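Local structure of uncharacterized hypothetical protein (Bacteroides uniformis, 4EIU) at residues 112-117 against 237-242; 163-168 against 221-226. The protein is of unknown function but pairs an N-terminal transthyretin-like domain of the DUF3823 family with a second, mainly beta region that is probably a sandwich. All coordinates share one frame; numbering follows the deposited sequence.

Interaction 1 of 2, residues 112-117 against 237-242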
loop_
_atom_site.group_PDB
_atom_site.type_symbol
_atom_site.label_atom_id
_atom_site.label_comp_id
_atom_site.label_asym_id
_atom_site.label_seq_id
_atom_site.Cartn_x
_atom_site.Cartn_y
_atom_site.Cartn_z
ATOM N N GLN A 112 -5.633 -7.318 -5.131
ATOM C CA GLN A 112 -5.016 -7.110 -6.458
ATOM C C GLN A 112 -4.300 -5.749 -6.372
ATOM O O GLN A 112 -4.896 -4.716 -6.646
ATOM C CB GLN A 112 -6.099 -7.131 -7.513
ATOM C CG GLN A 112 -6.535 -8.572 -7.777
ATOM C CD GLN A 112 -7.764 -8.722 -8.649
ATOM O OE1 GLN A 112 -8.821 -8.096 -8.408
ATOM N NE2 GLN A 112 -7.645 -9.569 -9.671
ATOM N N PRO A 113 -3.007 -5.768 -5.978
ATOM C CA PRO A 113 -2.294 -4.513 -5.814
ATOM C C PRO A 113 -2.149 -3.830 -7.173
ATOM O O PRO A 113 -2.038 -4.491 -8.161
ATOM C CB PRO A 113 -0.910 -4.939 -5.304
ATOM C CG PRO A 113 -0.753 -6.354 -5.736
ATOM C CD PRO A 113 -2.132 -6.942 -5.838
ATOM N N PHE A 114 -2.107 -2.503 -7.179
ATOM C CA PHE A 114 -2.012 -1.790 -8.428
ATOM C C PHE A 114 -0.659 -2.019 -9.112
ATOM O O PHE A 114 -0.592 -2.159 -10.328
ATOM C CB PHE A 114 -2.166 -0.289 -8.193
ATOM C CG PHE A 114 -3.450 0.116 -7.545
ATOM C CD1 PHE A 114 -4.644 -0.459 -7.918
ATOM C CD2 PHE A 114 -3.471 1.111 -6.592
ATOM C CE1 PHE A 114 -5.837 -0.059 -7.338
ATOM C CE2 PHE A 114 -4.663 1.510 -6.005
ATOM C CZ PHE A 114 -5.855 0.941 -6.410
ATOM N N LEU A 115 0.402 -2.029 -8.315
ATOM C CA LEU A 115 1.812 -2.091 -8.773
ATOM C C LEU A 115 2.642 -3.015 -7.893
ATOM O O LEU A 115 2.372 -3.161 -6.700
ATOM C CB LEU A 115 2.442 -0.688 -8.747
ATOM C CG LEU A 115 1.783 0.436 -9.585
ATOM C CD1 LEU A 115 2.440 1.812 -9.340
ATOM C CD2 LEU A 115 1.847 0.125 -11.094
ATOM N N ASN A 116 3.631 -3.648 -8.507
ATOM C CA ASN A 116 4.692 -4.315 -7.815
ATOM C C ASN A 116 5.945 -3.490 -7.985
ATOM O O ASN A 116 6.255 -3.028 -9.096
ATOM C CB ASN A 116 4.891 -5.710 -8.389
ATOM C CG ASN A 116 3.719 -6.619 -8.119
ATOM O OD1 ASN A 116 3.089 -6.541 -7.070
ATOM N ND2 ASN A 116 3.449 -7.516 -9.041
ATOM N N VAL A 117 6.668 -3.310 -6.897
ATOM C CA VAL A 117 7.835 -2.431 -6.881
ATOM C C VAL A 117 8.975 -3.149 -6.201
ATOM O O VAL A 117 8.819 -3.606 -5.077
ATOM C CB VAL A 117 7.554 -1.129 -6.101
ATOM C CG1 VAL A 117 8.778 -0.196 -6.155
ATOM C CG2 VAL A 117 6.268 -0.454 -6.587
ATOM N N ARG A 237 -2.483 5.829 -2.811
ATOM C CA ARG A 237 -1.608 5.043 -1.944
ATOM C C ARG A 237 -0.514 4.341 -2.754
ATOM O O ARG A 237 -0.773 3.813 -3.837
ATOM C CB ARG A 237 -2.404 4.013 -1.185
ATOM C CG ARG A 237 -3.555 4.595 -0.361
ATOM C CD ARG A 237 -4.320 3.551 0.495
ATOM N NE ARG A 237 -5.428 4.299 1.047
ATOM C CZ ARG A 237 -5.529 4.788 2.247
ATOM N NH1 ARG A 237 -4.658 4.455 3.218
ATOM N NH2 ARG A 237 -6.549 5.609 2.473
ATOM N N TRP A 238 0.707 4.391 -2.228
ATOM C CA TRP A 238 1.848 3.646 -2.781
ATOM C C TRP A 238 1.839 2.175 -2.548
ATOM O O TRP A 238 1.522 1.664 -1.441
ATOM C CB TRP A 238 3.169 4.216 -2.247
ATOM C CG TRP A 238 3.505 5.602 -2.717
ATOM C CD1 TRP A 238 3.905 6.012 -3.986
ATOM C CD2 TRP A 238 3.473 6.827 -1.926
ATOM N NE1 TRP A 238 4.142 7.353 -4.013
ATOM C CE2 TRP A 238 3.914 7.898 -2.814
ATOM C CE3 TRP A 238 3.216 7.118 -0.584
ATOM C CZ2 TRP A 238 4.010 9.203 -2.387
ATOM C CZ3 TRP A 238 3.307 8.449 -0.167
ATOM C CH2 TRP A 238 3.683 9.458 -1.047
ATOM N N ASN A 239 2.293 1.470 -3.585
ATOM C CA ASN A 239 2.897 0.145 -3.419
ATOM C C ASN A 239 4.393 0.266 -3.144
ATOM O O ASN A 239 5.035 1.217 -3.583
ATOM C CB ASN A 239 2.646 -0.750 -4.625
ATOM C CG ASN A 239 1.165 -1.080 -4.782
ATOM O OD1 ASN A 239 0.521 -0.558 -5.683
ATOM N ND2 ASN A 239 0.632 -1.910 -3.899
ATOM N N TYR A 240 4.916 -0.695 -2.381
ATOM C CA TYR A 240 6.232 -0.590 -1.794
ATOM C C TYR A 240 7.085 -1.810 -2.054
ATOM O O TYR A 240 6.579 -2.931 -2.091
ATOM C CB TYR A 240 6.113 -0.469 -0.260
ATOM C CG TYR A 240 5.803 0.909 0.308
ATOM C CD1 TYR A 240 6.830 1.764 0.678
ATOM C CD2 TYR A 240 4.494 1.311 0.569
ATOM C CE1 TYR A 240 6.569 3.005 1.234
ATOM C CE2 TYR A 240 4.232 2.556 1.102
ATOM C CZ TYR A 240 5.296 3.379 1.485
ATOM O OH TYR A 240 5.032 4.616 2.059
ATOM N N SER A 241 8.397 -1.569 -2.154
ATOM C CA SER A 241 9.399 -2.614 -2.128
ATOM C C SER A 241 9.718 -3.043 -0.704
ATOM O O SER A 241 9.204 -2.483 0.269
ATOM C CB SER A 241 10.673 -2.128 -2.799
ATOM O OG SER A 241 11.404 -1.258 -1.943
ATOM N N GLU A 242 10.577 -4.042 -0.598
ATOM C CA GLU A 242 11.205 -4.364 0.673
ATOM C C GLU A 242 12.229 -3.275 0.978
ATOM O O GLU A 242 12.798 -2.694 0.038
ATOM C CB GLU A 242 11.906 -5.713 0.613
ATOM C CG GLU A 242 10.967 -6.911 0.625
ATOM C CD GLU A 242 11.715 -8.192 0.308
ATOM O OE1 GLU A 242 12.636 -8.546 1.073
ATOM O OE2 GLU A 242 11.422 -8.823 -0.731
HETATM O O HOH W 1 5.420 -4.005 -4.353
#
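L115 and V117 run alongside N239 and S241 in the same chain direction, with the CA atoms of V117 and S241 5.0 Å apart, and the two backbones join through a side chain and a water instead of a direct ladder. The side chain is that of N239. With CG anti to its carbonyl carbon (chi1 -66°), its amide reaches across so that OD1 accepts the backbone N of L115 at 3.0 Å, a bent bond (138° at the hydrogen) whose donor stands above the amide's carbonyl plane. Asparagine suits this place because its short amide has work at both ends: ND2 donates to P78 O, while also lying 3.7 Å from P113 CB. F114, with helix-like backbone angles, kinks the chain just before L115, and its CB sits close to OD1. The two strands are edge strands of different sheets, 115-126 of a three-stranded one and 239-247 of a four-stranded one; the strand order is consistent with positions A and G of a fibronectin type III-like sandwich. Further on, water 1 bridges the gap, accepting from V117 N at 2.9 Å and lying 2.8 Å from Y240 O, to which it probably donates. V117, a branched apolar residue fit for this buried seam, sets CG2 3.7 Å from N239 O. Its carbonyl O meets S241 CA at 3.2 Å in a CA-H...O contact. S241 is small enough for this close approach, and its OG donates to E242 O at 2.8 Å while accepting from A221 N, so the buried hydroxyl links to the adjoining strand 216-225.

Interaction 2 of 2, residues 163-168 against 221-226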
loop_
_atom_site.group_PDB
_atom_site.type_symbol
_atom_site.label_atom_id
_atom_site.label_comp_id
_atom_site.label_asym_id
_atom_site.label_seq_id
_atom_site.Cartn_x
_atom_site.Cartn_y
_atom_site.Cartn_z
ATOM N N THR A 163 2.236 7.723 -11.603
ATOM C CA THR A 163 2.457 9.171 -11.421
ATOM C C THR A 163 3.833 9.483 -10.859
ATOM O O THR A 163 4.347 10.579 -11.065
ATOM C CB THR A 163 1.354 9.804 -10.516
ATOM O OG1 THR A 163 1.373 9.207 -9.200
ATOM C CG2 THR A 163 -0.066 9.584 -11.135
ATOM N N ASP A 164 4.436 8.547 -10.126
ATOM C CA ASP A 164 5.716 8.822 -9.474
ATOM C C ASP A 164 6.384 7.582 -8.920
ATOM O O ASP A 164 5.710 6.587 -8.691
ATOM C CB ASP A 164 5.567 9.873 -8.346
ATOM C CG ASP A 164 4.579 9.462 -7.258
ATOM O OD1 ASP A 164 3.381 9.722 -7.436
ATOM O OD2 ASP A 164 5.020 8.937 -6.210
ATOM N N ILE A 165 7.711 7.664 -8.743
ATOM C CA ILE A 165 8.485 6.729 -7.945
ATOM C C ILE A 165 9.101 7.503 -6.790
ATOM O O ILE A 165 9.597 8.613 -6.972
ATOM C CB ILE A 165 9.639 6.073 -8.723
ATOM C CG1 ILE A 165 9.090 5.071 -9.741
ATOM C CG2 ILE A 165 10.615 5.376 -7.754
ATOM C CD1 ILE A 165 10.108 4.607 -10.773
ATOM N N GLN A 166 9.092 6.908 -5.604
ATOM C CA GLN A 166 9.739 7.520 -4.439
ATOM C C GLN A 166 10.897 6.648 -4.045
ATOM O O GLN A 166 10.790 5.417 -4.127
ATOM C CB GLN A 166 8.767 7.592 -3.255
ATOM C CG GLN A 166 7.470 8.326 -3.559
ATOM C CD GLN A 166 7.699 9.778 -3.872
ATOM O OE1 GLN A 166 8.460 10.451 -3.168
ATOM N NE2 GLN A 166 7.042 10.286 -4.925
ATOM N N PHE A 167 11.985 7.293 -3.611
ATOM C CA PHE A 167 13.109 6.639 -2.985
ATOM C C PHE A 167 13.189 7.207 -1.568
ATOM O O PHE A 167 13.723 8.291 -1.344
ATOM C CB PHE A 167 14.356 6.901 -3.822
ATOM C CG PHE A 167 15.582 6.165 -3.386
ATOM C CD1 PHE A 167 15.566 4.807 -3.154
ATOM C CD2 PHE A 167 16.796 6.841 -3.283
ATOM C CE1 PHE A 167 16.723 4.137 -2.798
ATOM C CE2 PHE A 167 17.949 6.176 -2.927
ATOM C CZ PHE A 167 17.909 4.822 -2.671
ATOM N N PHE A 168 12.549 6.498 -0.632
ATOM C CA PHE A 168 12.492 6.910 0.754
ATOM C C PHE A 168 13.794 6.502 1.434
ATOM O O PHE A 168 14.274 5.382 1.270
ATOM C CB PHE A 168 11.301 6.286 1.483
ATOM C CG PHE A 168 9.955 6.777 1.007
ATOM C CD1 PHE A 168 9.609 8.121 1.102
ATOM C CD2 PHE A 168 9.005 5.882 0.517
ATOM C CE1 PHE A 168 8.353 8.564 0.688
ATOM C CE2 PHE A 168 7.753 6.318 0.093
ATOM C CZ PHE A 168 7.417 7.653 0.196
ATOM N N ALA A 221 11.773 1.698 -2.093
ATOM C CA ALA A 221 11.110 2.242 -3.282
ATOM C C ALA A 221 9.626 2.135 -3.132
ATOM O O ALA A 221 9.112 1.260 -2.415
ATOM C CB ALA A 221 11.588 1.544 -4.547
ATOM N N ALA A 222 8.924 3.076 -3.761
ATOM C CA ALA A 222 7.495 3.079 -3.784
ATOM C C ALA A 222 7.033 3.682 -5.091
ATOM O O ALA A 222 7.753 4.479 -5.680
ATOM C CB ALA A 222 6.916 3.849 -2.595
ATOM N N ALA A 223 5.849 3.262 -5.549
ATOM C CA ALA A 223 5.229 3.827 -6.775
ATOM C C ALA A 223 3.702 3.764 -6.640
ATOM O O ALA A 223 3.139 2.951 -5.865
ATOM C CB ALA A 223 5.708 3.123 -8.008
ATOM N N ARG A 224 3.036 4.705 -7.289
ATOM C CA ARG A 224 1.588 4.727 -7.242
ATOM C C ARG A 224 0.991 5.156 -8.567
ATOM O O ARG A 224 1.695 5.671 -9.455
ATOM C CB ARG A 224 1.127 5.638 -6.125
ATOM C CG ARG A 224 1.536 7.087 -6.302
ATOM C CD ARG A 224 0.959 7.941 -5.212
ATOM N NE ARG A 224 1.529 9.276 -5.257
ATOM C CZ ARG A 224 1.195 10.267 -4.447
ATOM N NH1 ARG A 224 0.316 10.088 -3.482
ATOM N NH2 ARG A 224 1.782 11.452 -4.594
ATOM N N ILE A 225 -0.306 4.925 -8.677
ATOM C CA ILE A 225 -1.100 5.302 -9.825
ATOM C C ILE A 225 -1.994 6.494 -9.514
ATOM O O ILE A 225 -2.107 6.903 -8.371
ATOM C CB ILE A 225 -1.926 4.109 -10.410
ATOM C CG1 ILE A 225 -2.956 3.555 -9.416
ATOM C CG2 ILE A 225 -0.972 3.018 -10.856
ATOM C CD1 ILE A 225 -4.055 2.665 -10.035
ATOM N N ASN A 226 -2.643 7.029 -10.552
ATOM C CA ASN A 226 -3.547 8.182 -10.454
ATOM C C ASN A 226 -4.963 7.781 -9.985
ATOM O O ASN A 226 -5.967 8.016 -10.659
ATOM C CB ASN A 226 -3.557 8.890 -11.823
ATOM C CG ASN A 226 -4.377 10.173 -11.833
ATOM O OD1 ASN A 226 -4.465 10.840 -10.821
ATOM N ND2 ASN A 226 -5.006 10.504 -12.981
HETATM O O HOH W 2 2.337 11.918 -7.819
#
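T163 starts the pairing with a backbone bond, its N donating to R224 O at 3.0 Å, while its side chain crosses that of N226 at about a right angle, CG2 touching N226 CB. A beta-branched residue can do this and still offer a hydroxyl: OG1 donates to D164 OD1 and accepts from R236 NH1. D164 shares its face of the sheet with Q166 and R224. Its CG lies between the backbone N and the carbonyl carbon (chi1 58°), which brings OD1 to R224 NE at 2.9 Å in a nearly straight salt bridge (172°). The bond uses the syn lone pair and lies in the guanidinium plane, yet the carboxylate plane stands 84° to it. OD2 takes Q166 NE2 at 2.7 Å and W238 NE1, so the buried charge is shared among several donors. An asparagine here would probably leave R224 without this counter-charge and turn an NH2 toward one of the two pairs of donors now satisfied by the carboxylate oxygens. I165 faces the other way, in a non-hydrogen-bonded pair with A223; A221 and A223 share that face, their small size leaving room for L115 and V117 of the facing sheet. Strands 162-170 and 216-225 are neighbours in the four-stranded sheet, consistent with positions C and F of a fibronectin type III-like sandwich. Q166 then forms the hydrogen-bonded pair with A222: Q166 N donates to A222 O at 2.8 Å, and A222 N to Q166 O at 3.0 Å. F167 points to the I165 face. Beyond it the F168 ring receives Q166 CB over one face, and CE2 reaches A222 CB at 3.7 Å.

After the five-stranded sheet and strand 104-111, the chain passes through 112-117 into strand 115-126 of the three-stranded sheet. It later lays down 163-168, and 221-226 returns beside that segment, so interaction 2 closes a loop of 52 intervening residues. The chain then turns back along the sheet's edge, where 237-242 meets 112-117; interaction 1 thus closes a wider loop of 119 residues, and interaction 2 nests wholly inside it. Interaction 2 joins two adjacent strands within the four-stranded sheet, whereas interaction 1 ties that sheet's edge strand to the edge of the three-stranded sheet. Their centres are 9 Å apart, and a probable hydrogen bond from N239 N to A223 O (2.8 Å) connects them.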